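Local coordinates for heat shock protein, putative (Plasmodium falciparum, PDB 1Y6Z) that is the middle domain of an Hsp90-family chaperone that probably couples ATP hydrolysis to the folding of client proteins, at residues K198-K212 / L227-E240. Sequence-based numbering, arbitrary orientation.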
loop_
_atom_site.group_PDB
_atom_site.type_symbol
_atom_site.label_atom_id
_atom_site.label_comp_id
_atom_site.label_asym_id
_atom_site.label_seq_id
_atom_site.Cartn_x
_atom_site.Cartn_y
_atom_site.Cartn_z
ATOM N N LYS B 198 -25.414 -7.097 -3.631
ATOM C CA LYS B 198 -26.770 -6.661 -3.315
ATOM C C LYS B 198 -26.905 -6.173 -1.861
ATOM O O LYS B 198 -25.990 -6.327 -1.028
ATOM C CB LYS B 198 -27.766 -7.781 -3.633
ATOM C CG LYS B 198 -27.785 -8.226 -5.073
ATOM C CD LYS B 198 -28.184 -7.088 -6.019
ATOM C CE LYS B 198 -28.822 -7.615 -7.310
ATOM N NZ LYS B 198 -27.826 -8.129 -8.303
ATOM N N GLU B 199 -28.067 -5.591 -1.568
ATOM C CA GLU B 199 -28.282 -4.819 -0.356
ATOM C C GLU B 199 -27.995 -5.569 0.930
ATOM O O GLU B 199 -27.250 -5.060 1.801
ATOM C CB GLU B 199 -29.710 -4.254 -0.341
ATOM C CG GLU B 199 -29.939 -3.324 -1.527
ATOM C CD GLU B 199 -30.438 -1.948 -1.112
ATOM O OE1 GLU B 199 -31.558 -1.872 -0.545
ATOM O OE2 GLU B 199 -29.718 -0.941 -1.385
ATOM N N ASP B 200 -28.599 -6.755 1.036
ATOM C CA ASP B 200 -28.483 -7.640 2.191
ATOM C C ASP B 200 -27.544 -8.820 1.917
ATOM O O ASP B 200 -27.524 -9.790 2.692
ATOM C CB ASP B 200 -29.876 -8.180 2.572
ATOM C CG ASP B 200 -30.943 -7.080 2.647
ATOM O OD1 ASP B 200 -30.612 -5.932 3.030
ATOM O OD2 ASP B 200 -32.113 -7.374 2.299
ATOM N N GLN B 201 -26.783 -8.751 0.819
ATOM C CA GLN B 201 -25.747 -9.769 0.518
ATOM C C GLN B 201 -24.585 -9.494 1.418
ATOM O O GLN B 201 -24.087 -8.377 1.438
ATOM C CB GLN B 201 -25.248 -9.700 -0.928
ATOM C CG GLN B 201 -24.203 -10.822 -1.235
ATOM C CD GLN B 201 -23.681 -10.789 -2.666
ATOM O OE1 GLN B 201 -24.161 -10.035 -3.488
ATOM N NE2 GLN B 201 -22.666 -11.604 -2.951
ATOM N N LYS B 202 -24.171 -10.502 2.169
ATOM C CA LYS B 202 -23.087 -10.335 3.148
ATOM C C LYS B 202 -21.786 -11.047 2.753
ATOM O O LYS B 202 -20.729 -10.748 3.306
ATOM C CB LYS B 202 -23.537 -10.772 4.563
ATOM C CG LYS B 202 -23.812 -12.279 4.768
ATOM C CD LYS B 202 -25.298 -12.655 4.428
ATOM C CE LYS B 202 -25.682 -14.121 4.732
ATOM N NZ LYS B 202 -24.809 -15.168 4.070
ATOM N N CYS B 203 -21.865 -11.956 1.782
ATOM C CA CYS B 203 -20.773 -12.919 1.513
ATOM C C CYS B 203 -20.330 -12.831 0.085
ATOM O O CYS B 203 -21.121 -12.451 -0.779
ATOM C CB CYS B 203 -21.268 -14.363 1.684
ATOM S SG CYS B 203 -21.503 -14.914 3.337
ATOM N N ILE B 204 -19.088 -13.265 -0.171
ATOM C CA ILE B 204 -18.611 -13.410 -1.542
ATOM C C ILE B 204 -18.752 -14.881 -1.810
ATOM O O ILE B 204 -18.229 -15.694 -1.041
ATOM C CB ILE B 204 -17.085 -12.993 -1.667
ATOM C CG1 ILE B 204 -16.877 -11.521 -1.293
ATOM C CG2 ILE B 204 -16.538 -13.264 -3.055
ATOM C CD1 ILE B 204 -15.411 -11.220 -0.936
ATOM N N TYR B 205 -19.425 -15.246 -2.902
ATOM C CA TYR B 205 -19.626 -16.669 -3.203
ATOM C C TYR B 205 -18.742 -17.097 -4.323
ATOM O O TYR B 205 -18.468 -16.303 -5.189
ATOM C CB TYR B 205 -21.090 -16.962 -3.572
ATOM C CG TYR B 205 -22.021 -16.673 -2.422
ATOM C CD1 TYR B 205 -22.611 -15.397 -2.258
ATOM C CD2 TYR B 205 -22.277 -17.654 -1.464
ATOM C CE1 TYR B 205 -23.458 -15.131 -1.160
ATOM C CE2 TYR B 205 -23.117 -17.410 -0.382
ATOM C CZ TYR B 205 -23.708 -16.157 -0.241
ATOM O OH TYR B 205 -24.514 -15.951 0.853
ATOM N N TYR B 206 -18.309 -18.356 -4.303
ATOM C CA TYR B 206 -17.703 -18.975 -5.475
ATOM C C TYR B 206 -18.144 -20.421 -5.690
ATOM O O TYR B 206 -18.678 -21.034 -4.792
ATOM C CB TYR B 206 -16.167 -18.892 -5.405
ATOM C CG TYR B 206 -15.514 -19.867 -4.470
ATOM C CD1 TYR B 206 -15.028 -21.086 -4.948
ATOM C CD2 TYR B 206 -15.339 -19.560 -3.132
ATOM C CE1 TYR B 206 -14.404 -21.979 -4.105
ATOM C CE2 TYR B 206 -14.721 -20.465 -2.269
ATOM C CZ TYR B 206 -14.260 -21.669 -2.782
ATOM O OH TYR B 206 -13.631 -22.555 -1.952
ATOM N N ILE B 207 -17.891 -20.947 -6.883
ATOM C CA ILE B 207 -18.284 -22.334 -7.235
ATOM C C ILE B 207 -17.269 -23.060 -8.133
ATOM O O ILE B 207 -16.973 -22.599 -9.247
ATOM C CB ILE B 207 -19.702 -22.384 -7.887
ATOM C CG1 ILE B 207 -20.133 -23.837 -8.162
ATOM C CG2 ILE B 207 -19.798 -21.537 -9.192
ATOM C CD1 ILE B 207 -21.653 -24.014 -8.250
ATOM N N SER B 208 -16.759 -24.201 -7.649
ATOM C CA SER B 208 -15.964 -25.107 -8.500
ATOM C C SER B 208 -16.653 -25.367 -9.850
ATOM O O SER B 208 -17.776 -25.915 -9.912
ATOM C CB SER B 208 -15.681 -26.432 -7.786
ATOM O OG SER B 208 -14.885 -26.244 -6.618
ATOM N N GLY B 209 -15.986 -24.944 -10.921
ATOM C CA GLY B 209 -16.462 -25.125 -12.279
ATOM C C GLY B 209 -15.470 -25.955 -13.072
ATOM O O GLY B 209 -14.334 -26.199 -12.622
ATOM N N GLU B 210 -15.912 -26.399 -14.249
ATOM C CA GLU B 210 -15.122 -27.243 -15.135
ATOM C C GLU B 210 -14.674 -26.413 -16.332
ATOM O O GLU B 210 -13.586 -26.619 -16.878
ATOM C CB GLU B 210 -15.969 -28.451 -15.577
ATOM C CG GLU B 210 -15.346 -29.387 -16.609
ATOM C CD GLU B 210 -14.206 -30.246 -16.056
ATOM O OE1 GLU B 210 -13.464 -30.818 -16.890
ATOM O OE2 GLU B 210 -14.052 -30.355 -14.815
ATOM N N ASN B 211 -15.523 -25.460 -16.692
ATOM C CA ASN B 211 -15.388 -24.591 -17.853
ATOM C C ASN B 211 -16.130 -23.303 -17.485
ATOM O O ASN B 211 -16.991 -23.318 -16.599
ATOM C CB ASN B 211 -16.055 -25.268 -19.062
ATOM C CG ASN B 211 -15.841 -24.516 -20.368
ATOM O OD1 ASN B 211 -16.379 -23.419 -20.576
ATOM N ND2 ASN B 211 -15.070 -25.121 -21.275
ATOM N N LYS B 212 -15.812 -22.194 -18.143
ATOM C CA LYS B 212 -16.496 -20.933 -17.870
ATOM C C LYS B 212 -17.996 -21.013 -18.214
ATOM O O LYS B 212 -18.843 -20.431 -17.518
ATOM C CB LYS B 212 -15.797 -19.820 -18.641
ATOM C CG LYS B 212 -16.437 -18.457 -18.584
ATOM C CD LYS B 212 -15.823 -17.576 -19.668
ATOM C CE LYS B 212 -16.231 -16.116 -19.520
ATOM N NZ LYS B 212 -17.712 -15.883 -19.486
ATOM N N LEU B 227 -31.418 -15.268 -5.766
ATOM C CA LEU B 227 -31.113 -14.010 -5.051
ATOM C C LEU B 227 -30.454 -12.921 -5.921
ATOM O O LEU B 227 -30.244 -11.800 -5.448
ATOM C CB LEU B 227 -30.294 -14.285 -3.785
ATOM C CG LEU B 227 -31.153 -14.764 -2.594
ATOM C CD1 LEU B 227 -30.347 -15.502 -1.497
ATOM C CD2 LEU B 227 -31.930 -13.636 -2.008
ATOM N N ASN B 228 -30.198 -13.241 -7.200
ATOM C CA ASN B 228 -29.462 -12.366 -8.118
ATOM C C ASN B 228 -28.080 -11.991 -7.567
ATOM O O ASN B 228 -27.607 -10.856 -7.736
ATOM C CB ASN B 228 -30.270 -11.102 -8.404
ATOM C CG ASN B 228 -31.536 -11.395 -9.215
ATOM O OD1 ASN B 228 -31.455 -11.747 -10.393
ATOM N ND2 ASN B 228 -32.700 -11.302 -8.562
ATOM N N TYR B 229 -27.476 -12.908 -6.833
ATOM C CA TYR B 229 -26.116 -12.672 -6.313
ATOM C C TYR B 229 -25.114 -13.087 -7.398
ATOM O O TYR B 229 -25.371 -14.049 -8.151
ATOM C CB TYR B 229 -25.879 -13.442 -5.016
ATOM C CG TYR B 229 -26.619 -12.928 -3.792
ATOM C CD1 TYR B 229 -27.386 -11.753 -3.839
ATOM C CD2 TYR B 229 -26.559 -13.637 -2.585
ATOM C CE1 TYR B 229 -28.069 -11.286 -2.711
ATOM C CE2 TYR B 229 -27.233 -13.171 -1.424
ATOM C CZ TYR B 229 -27.983 -12.004 -1.506
ATOM O OH TYR B 229 -28.649 -11.536 -0.390
ATOM N N ASP B 230 -23.986 -12.370 -7.519
ATOM C CA ASP B 230 -22.915 -12.894 -8.367
ATOM C C ASP B 230 -22.169 -13.994 -7.635
ATOM O O ASP B 230 -22.138 -14.030 -6.400
ATOM C CB ASP B 230 -21.960 -11.781 -8.866
ATOM C CG ASP B 230 -21.124 -12.221 -10.095
ATOM O OD1 ASP B 230 -21.439 -13.254 -10.708
ATOM O OD2 ASP B 230 -20.161 -11.500 -10.464
ATOM N N VAL B 231 -21.561 -14.888 -8.416
ATOM C CA VAL B 231 -20.746 -15.967 -7.916
ATOM C C VAL B 231 -19.516 -16.079 -8.811
ATOM O O VAL B 231 -19.615 -16.169 -10.032
ATOM C CB VAL B 231 -21.483 -17.325 -7.967
ATOM C CG1 VAL B 231 -20.577 -18.477 -7.530
ATOM C CG2 VAL B 231 -22.676 -17.292 -7.050
ATOM N N LEU B 232 -18.348 -16.114 -8.181
ATOM C CA LEU B 232 -17.096 -16.301 -8.931
ATOM C C LEU B 232 -16.895 -17.756 -9.293
ATOM O O LEU B 232 -17.337 -18.643 -8.562
ATOM C CB LEU B 232 -15.903 -15.907 -8.064
ATOM C CG LEU B 232 -16.053 -14.559 -7.378
ATOM C CD1 LEU B 232 -15.004 -14.509 -6.218
ATOM C CD2 LEU B 232 -15.911 -13.502 -8.462
ATOM N N PHE B 233 -16.167 -17.995 -10.377
ATOM C CA PHE B 233 -15.836 -19.362 -10.774
ATOM C C PHE B 233 -14.399 -19.777 -10.413
ATOM O O PHE B 233 -13.437 -19.080 -10.752
ATOM C CB PHE B 233 -16.036 -19.512 -12.285
ATOM C CG PHE B 233 -17.443 -19.198 -12.775
ATOM C CD1 PHE B 233 -17.636 -18.679 -14.050
ATOM C CD2 PHE B 233 -18.563 -19.422 -11.966
ATOM C CE1 PHE B 233 -18.937 -18.390 -14.520
ATOM C CE2 PHE B 233 -19.871 -19.123 -12.421
ATOM C CZ PHE B 233 -20.053 -18.614 -13.674
ATOM N N SER B 234 -14.280 -20.904 -9.712
ATOM C CA SER B 234 -13.021 -21.622 -9.533
ATOM C C SER B 234 -12.891 -22.699 -10.644
ATOM O O SER B 234 -13.757 -23.562 -10.830
ATOM C CB SER B 234 -12.929 -22.199 -8.119
ATOM O OG SER B 234 -11.861 -23.124 -7.981
ATOM N N LEU B 235 -11.838 -22.597 -11.439
ATOM C CA LEU B 235 -11.663 -23.520 -12.545
ATOM C C LEU B 235 -10.390 -24.363 -12.380
ATOM O O LEU B 235 -10.140 -25.271 -13.160
ATOM C CB LEU B 235 -11.709 -22.775 -13.874
ATOM C CG LEU B 235 -12.851 -21.767 -14.134
ATOM C CD1 LEU B 235 -12.652 -21.030 -15.433
ATOM C CD2 LEU B 235 -14.272 -22.374 -14.112
ATOM N N GLU B 236 -9.595 -24.113 -11.345
ATOM C CA GLU B 236 -8.554 -25.078 -11.061
ATOM C C GLU B 236 -8.157 -25.190 -9.622
ATOM O O GLU B 236 -8.524 -24.303 -8.799
ATOM C CB GLU B 236 -7.341 -24.849 -11.935
ATOM C CG GLU B 236 -6.516 -23.604 -11.661
ATOM C CD GLU B 236 -5.352 -23.553 -12.660
ATOM O OE1 GLU B 236 -5.487 -22.767 -13.637
ATOM O OE2 GLU B 236 -4.375 -24.372 -12.486
ATOM N N PRO B 237 -7.348 -26.222 -9.302
ATOM C CA PRO B 237 -7.050 -26.343 -7.879
ATOM C C PRO B 237 -6.424 -25.041 -7.417
ATOM O O PRO B 237 -6.583 -24.701 -6.249
ATOM C CB PRO B 237 -6.038 -27.489 -7.815
ATOM C CG PRO B 237 -6.308 -28.290 -9.088
ATOM C CD PRO B 237 -6.633 -27.242 -10.100
ATOM N N ILE B 238 -5.736 -24.329 -8.314
ATOM C CA ILE B 238 -5.094 -23.036 -7.903
ATOM C C ILE B 238 -6.144 -21.957 -7.607
ATOM O O ILE B 238 -6.064 -21.365 -6.528
ATOM C CB ILE B 238 -3.938 -22.482 -8.789
ATOM C CG1 ILE B 238 -2.638 -23.270 -8.558
ATOM C CG2 ILE B 238 -3.534 -21.095 -8.299
ATOM C CD1 ILE B 238 -1.556 -23.102 -9.649
ATOM N N ASP B 239 -7.090 -21.742 -8.527
ATOM C CA ASP B 239 -8.302 -20.925 -8.263
ATOM C C ASP B 239 -8.899 -21.416 -6.945
ATOM O O ASP B 239 -9.183 -20.637 -6.011
ATOM C CB ASP B 239 -9.369 -21.024 -9.357
ATOM C CG ASP B 239 -8.996 -20.347 -10.645
ATOM O OD1 ASP B 239 -7.913 -19.695 -10.741
ATOM O OD2 ASP B 239 -9.793 -20.432 -11.617
ATOM N N GLU B 240 -9.046 -22.737 -6.860
ATOM C CA GLU B 240 -9.631 -23.411 -5.709
ATOM C C GLU B 240 -8.880 -23.216 -4.390
ATOM O O GLU B 240 -9.489 -22.826 -3.407
ATOM C CB GLU B 240 -9.878 -24.897 -6.046
ATOM C CG GLU B 240 -10.828 -25.627 -5.108
ATOM C CD GLU B 240 -12.271 -25.176 -5.259
ATOM O OE1 GLU B 240 -12.899 -24.862 -4.212
ATOM O OE2 GLU B 240 -12.775 -25.136 -6.421
HETATM O O HOH W 1 -23.510 -10.213 -6.153
#
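With CG trans to the backbone N (chi1 -178°) and the chain extended beyond it, Gln201 lies flat over one face of the Tyr229 ring, its CG 3.8 Å from the ring centroid in a CH-pi contact and its amide nearly parallel to the ring. Leu227 CB covers the opposite face, sandwiching the aromatic. The Gln201 amide is itself held in place: OE1 accepts from Lys198 N and from a water that links it to Asp230 N, while NE2 donates to Cys203 O. Bends at chi2 (-61°) and chi4 (-79°) curl Lys198 round, bringing NZ 2.8 Å from Asn228 O, the carbonyl of the positive-phi residue in the Schellman motif ending helix 222-226. Beyond this end, strands 204-208 and 231-234 pair in parallel. Leu232 N donates to Tyr205 O (3.0 Å) and Leu232 O accepts from Ile207 N (2.9 Å); likewise Ser234 N donates to Ile207 O and Ser234 O accepts from Gly209 N. On one face, Ile207 CG2 packs against Val231 CG1 (3.6 Å) and the edge of the Phe233 ring. On the other, Ser234 OG donates to Glu240 OE2 (2.7 Å), tying strand 231-234 to helix 237-249; Ser208 OG also abuts OE2, doubtfully close. Strand 256-258 flanks 204-208 on its other side, and helices 212-215 and 222-226 lie in the right-handed beta-alpha-beta crossover between the paired strands, characteristic of the small alpha-beta-alpha subdomain ending the Hsp90 middle domain.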